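Local atomic coordinates of MIF (Toxoplasma gondii, PDB entry 4DH4), a protein that belongs to the macrophage migration inhibitory factor family of small trimeric proteins built from beta-alpha-beta units. Residues P1-A11 and Y37-M48. Sequence-based numbering, arbitrary orientation.
Sequences PKCMIFCPVAA and YVMVGYSQTGQM. With SO4 (sulfate ion), chain B.
Strand 2-7 and strand 39-44 pair in parallel, from Lys2 beside Met39 to Cys7 beside Gln44, with axes 4.7 Å apart and 5° from parallel. Seven backbone hydrogen bonds run from Met39 N to Pro1 O through to Thr45 N to Cys7 O. CA-H...O contacts supplement them at the same carbonyls, such as Val40 CA to Cys3 O at 3.2 Å.

On the face of Cys3, Ile5 and Cys7, the Tyr42 ring does most of the packing. CG stands anti to the backbone N (chi1 -175°), and the ring reaches across to strand 2-7 and the loop after it. Ile5 CG2 lies 3.7 Å from Tyr42 CD2, and Ala11 CB meets CE1. Tyr42 OH donates to Val9 O at 2.8 Å, with the acceptor in the ring plane. Leu88 and Gln16 also touch this tyrosine.

On the other face, Met4 folds back over Gly41 in one of its two modelled conformers. Phe6 CD2 packs on Ser43 CB, and Thr45 CG2 sits at the edge of the Phe6 ring. Past the strands, Pro8 CD meets Met48 SD at 3.8 Å, the side chains crossing at about a right angle.

At the Gln44 end, water 1 joins Pro8 O, Gln44 NE2 and Thr45 O. At the Lys2 end, Lys2 NZ bonds O2 of a sulfate ion at 3.2 Å. Arg61 and Lys102 of this chain and Arg61 and Thr98 of the second subunit also bond the ion.

Helix 13-31 connects the strands as a beta-alpha-beta crossover. The backbone bonds fix the register, while Tyr42 ties the loop after strand 2-7 to strand 39-44.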
loop_
_atom_site.group_PDB
_atom_site.type_symbol
_atom_site.label_atom_id
_atom_site.label_comp_id
_atom_site.label_asym_id
_atom_site.label_seq_id
_atom_site.Cartn_x
_atom_site.Cartn_y
_atom_site.Cartn_z
ATOM N N PRO A 1 1.408 11.891 10.243
ATOM C CA PRO A 1 1.334 10.428 10.252
ATOM C C PRO A 1 0.268 9.937 9.287
ATOM O O PRO A 1 -0.589 10.711 8.860
ATOM C CB PRO A 1 0.929 10.100 11.696
ATOM C CG PRO A 1 1.420 11.246 12.495
ATOM C CD PRO A 1 1.373 12.465 11.600
ATOM N N LYS A 2 0.325 8.654 8.949
ATOM C CA LYS A 2 -0.628 8.064 8.023
ATOM C C LYS A 2 -1.052 6.692 8.556
ATOM O O LYS A 2 -0.231 5.945 9.100
ATOM C CB LYS A 2 0.029 7.967 6.648
ATOM C CG LYS A 2 -0.841 7.519 5.516
ATOM C CD LYS A 2 -0.122 7.731 4.186
ATOM C CE LYS A 2 1.189 6.923 4.097
ATOM N NZ LYS A 2 1.412 6.435 2.705
ATOM N N CYS A 3 -2.339 6.390 8.448
ATOM C CA CYS A 3 -2.856 5.080 8.826
ATOM C C CYS A 3 -3.873 4.619 7.790
ATOM O O CYS A 3 -4.910 5.262 7.603
ATOM C CB CYS A 3 -3.490 5.122 10.219
ATOM S SG CYS A 3 -4.408 3.615 10.656
ATOM N N MET A 4 -3.566 3.511 7.122
ATOM C CA MET A 4 -4.444 2.965 6.092
ATOM C C MET A 4 -4.846 1.538 6.417
ATOM O O MET A 4 -3.989 0.670 6.603
ATOM C CB MET A 4 -3.773 3.030 4.720
ATOM C CG MET A 4 -3.541 4.449 4.223
ATOM S SD MET A 4 -5.060 5.381 3.953
ATOM C CE MET A 4 -5.919 4.303 2.799
ATOM N N ILE A 5 -6.156 1.319 6.478
ATOM C CA ILE A 5 -6.747 0.030 6.853
ATOM C C ILE A 5 -7.270 -0.686 5.603
ATOM O O ILE A 5 -8.078 -0.131 4.853
ATOM C CB ILE A 5 -7.924 0.256 7.846
ATOM C CG1 ILE A 5 -7.430 0.965 9.115
ATOM C CG2 ILE A 5 -8.657 -1.066 8.165
ATOM C CD1 ILE A 5 -8.539 1.558 9.974
ATOM N N PHE A 6 -6.795 -1.912 5.387
ATOM C CA PHE A 6 -7.206 -2.733 4.257
ATOM C C PHE A 6 -7.963 -3.942 4.790
ATOM O O PHE A 6 -7.441 -4.695 5.612
ATOM C CB PHE A 6 -5.995 -3.230 3.468
ATOM C CG PHE A 6 -5.201 -2.143 2.803
ATOM C CD1 PHE A 6 -4.182 -1.486 3.490
ATOM C CD2 PHE A 6 -5.454 -1.794 1.477
ATOM C CE1 PHE A 6 -3.439 -0.485 2.870
ATOM C CE2 PHE A 6 -4.716 -0.793 0.841
ATOM C CZ PHE A 6 -3.708 -0.136 1.539
ATOM N N CYS A 7 -9.189 -4.132 4.310
ATOM C CA CYS A 7 -10.055 -5.179 4.848
ATOM C C CYS A 7 -11.122 -5.560 3.815
ATOM O O CYS A 7 -11.596 -4.694 3.085
ATOM C CB CYS A 7 -10.696 -4.670 6.142
ATOM S SG CYS A 7 -11.732 -5.847 7.004
ATOM N N PRO A 8 -11.464 -6.860 3.716
ATOM C CA PRO A 8 -12.511 -7.266 2.764
ATOM C C PRO A 8 -13.938 -6.868 3.171
ATOM O O PRO A 8 -14.842 -6.896 2.326
ATOM C CB PRO A 8 -12.367 -8.792 2.687
ATOM C CG PRO A 8 -11.619 -9.198 3.891
ATOM C CD PRO A 8 -10.858 -8.011 4.414
ATOM N N VAL A 9 -14.131 -6.489 4.435
ATOM C CA VAL A 9 -15.469 -6.155 4.959
ATOM C C VAL A 9 -16.101 -4.977 4.203
ATOM O O VAL A 9 -15.477 -3.927 4.023
ATOM C CB VAL A 9 -15.448 -5.893 6.494
ATOM C CG1 VAL A 9 -16.766 -5.289 6.978
ATOM C CG2 VAL A 9 -15.143 -7.180 7.265
ATOM N N ALA A 10 -17.337 -5.172 3.746
ATOM C CA ALA A 10 -18.070 -4.132 3.039
ATOM C C ALA A 10 -18.658 -3.136 4.037
ATOM O O ALA A 10 -19.865 -3.134 4.303
ATOM C CB ALA A 10 -19.166 -4.749 2.161
ATOM N N ALA A 11 -17.791 -2.299 4.603
ATOM C CA ALA A 11 -18.196 -1.336 5.620
ATOM C C ALA A 11 -19.004 -0.203 5.015
ATOM O O ALA A 11 -18.650 0.342 3.965
ATOM C CB ALA A 11 -16.980 -0.787 6.352
ATOM N N TYR A 37 -2.135 16.843 11.191
ATOM C CA TYR A 37 -1.134 16.171 10.365
ATOM C C TYR A 37 -1.444 14.687 10.147
ATOM O O TYR A 37 -0.719 13.995 9.431
ATOM C CB TYR A 37 0.254 16.338 10.987
ATOM C CG TYR A 37 0.754 17.761 10.945
ATOM C CD1 TYR A 37 1.367 18.268 9.799
ATOM C CD2 TYR A 37 0.606 18.604 12.045
ATOM C CE1 TYR A 37 1.822 19.583 9.749
ATOM C CE2 TYR A 37 1.061 19.919 12.010
ATOM C CZ TYR A 37 1.663 20.402 10.858
ATOM O OH TYR A 37 2.116 21.702 10.810
ATOM N N VAL A 38 -2.526 14.209 10.754
ATOM C CA VAL A 38 -2.879 12.787 10.685
ATOM C C VAL A 38 -3.832 12.500 9.521
ATOM O O VAL A 38 -4.896 13.103 9.424
ATOM C CB VAL A 38 -3.463 12.280 12.026
ATOM C CG1 VAL A 38 -3.898 10.820 11.913
ATOM C CG2 VAL A 38 -2.426 12.443 13.148
ATOM N N MET A 39 -3.422 11.585 8.642
ATOM C CA MET A 39 -4.256 11.117 7.536
ATOM C C MET A 39 -4.645 9.662 7.780
ATOM O O MET A 39 -3.797 8.835 8.127
ATOM C CB MET A 39 -3.511 11.265 6.204
ATOM C CG MET A 39 -4.330 10.866 4.963
ATOM S SD MET A 39 -3.529 11.236 3.377
ATOM C CE MET A 39 -3.603 13.037 3.349
ATOM N N VAL A 40 -5.930 9.358 7.609
ATOM C CA VAL A 40 -6.447 8.009 7.822
ATOM C C VAL A 40 -7.381 7.599 6.670
ATOM O O VAL A 40 -8.077 8.442 6.088
ATOM C CB VAL A 40 -7.179 7.858 9.198
ATOM C CG1 VAL A 40 -6.197 7.932 10.373
ATOM C CG2 VAL A 40 -8.288 8.910 9.366
ATOM N N GLY A 41 -7.385 6.316 6.330
ATOM C CA GLY A 41 -8.295 5.838 5.298
ATOM C C GLY A 41 -8.686 4.385 5.439
ATOM O O GLY A 41 -8.037 3.616 6.157
ATOM N N TYR A 42 -9.771 4.028 4.758
ATOM C CA TYR A 42 -10.238 2.652 4.685
ATOM C C TYR A 42 -10.293 2.230 3.231
ATOM O O TYR A 42 -10.767 2.969 2.371
ATOM C CB TYR A 42 -11.619 2.497 5.336
ATOM C CG TYR A 42 -12.109 1.063 5.409
ATOM C CD1 TYR A 42 -12.973 0.546 4.441
ATOM C CD2 TYR A 42 -11.712 0.227 6.446
ATOM C CE1 TYR A 42 -13.427 -0.773 4.508
ATOM C CE2 TYR A 42 -12.167 -1.091 6.530
ATOM C CZ TYR A 42 -13.019 -1.587 5.556
ATOM O OH TYR A 42 -13.469 -2.890 5.635
ATOM N N SER A 43 -9.807 1.032 2.956
ATOM C CA SER A 43 -9.870 0.502 1.611
ATOM C C SER A 43 -10.438 -0.906 1.661
ATOM O O SER A 43 -9.840 -1.796 2.272
ATOM C CB SER A 43 -8.480 0.539 0.955
ATOM O OG SER A 43 -8.496 -0.110 -0.309
ATOM N N GLN A 44 -11.613 -1.097 1.052
ATOM C CA GLN A 44 -12.193 -2.435 0.932
ATOM C C GLN A 44 -11.417 -3.197 -0.135
ATOM O O GLN A 44 -11.417 -2.820 -1.314
ATOM C CB GLN A 44 -13.702 -2.400 0.602
ATOM C CG GLN A 44 -14.391 -3.779 0.747
ATOM C CD GLN A 44 -15.802 -3.860 0.163
ATOM O OE1 GLN A 44 -16.499 -2.856 0.010
ATOM N NE2 GLN A 44 -16.234 -5.078 -0.138
ATOM N N THR A 45 -10.743 -4.260 0.291
ATOM C CA THR A 45 -10.018 -5.117 -0.626
ATOM C C THR A 45 -10.999 -6.082 -1.293
ATOM O O THR A 45 -12.191 -6.108 -0.954
ATOM C CB THR A 45 -8.920 -5.929 0.114
ATOM O OG1 THR A 45 -9.529 -6.784 1.092
ATOM C CG2 THR A 45 -7.930 -4.995 0.806
ATOM N N GLY A 46 -10.497 -6.859 -2.247
ATOM C CA GLY A 46 -11.158 -8.099 -2.630
ATOM C C GLY A 46 -10.907 -9.098 -1.513
ATOM O O GLY A 46 -10.798 -8.726 -0.339
ATOM N N GLN A 47 -10.792 -10.367 -1.870
ATOM C CA GLN A 47 -10.594 -11.422 -0.889
ATOM C C GLN A 47 -9.286 -11.254 -0.129
ATOM O O GLN A 47 -8.291 -10.776 -0.680
ATOM C CB GLN A 47 -10.601 -12.791 -1.562
ATOM C CG GLN A 47 -11.869 -13.105 -2.329
ATOM C CD GLN A 47 -12.075 -14.596 -2.518
ATOM O OE1 GLN A 47 -11.228 -15.413 -2.142
ATOM N NE2 GLN A 47 -13.209 -14.961 -3.091
ATOM N N MET A 48 -9.313 -11.652 1.138
ATOM C CA MET A 48 -8.113 -11.723 1.961
ATOM C C MET A 48 -8.109 -13.032 2.739
ATOM O O MET A 48 -9.163 -13.502 3.191
ATOM C CB MET A 48 -8.027 -10.520 2.908
ATOM C CG MET A 48 -7.449 -9.249 2.260
ATOM S SD MET A 48 -7.236 -7.852 3.404
ATOM C CE MET A 48 -6.302 -8.620 4.713
HETATM S S SO4 B . 4.977 4.654 3.299
HETATM O O1 SO4 B . 4.822 6.037 3.750
HETATM O O2 SO4 B . 3.721 4.236 2.693
HETATM O O3 SO4 B . 6.066 4.617 2.342
HETATM O O4 SO4 B . 5.271 3.831 4.473
HETATM O O HOH W 1 -14.380 -7.574 -0.317
HETATM O O HOH W 2 -16.642 -0.545 2.128
#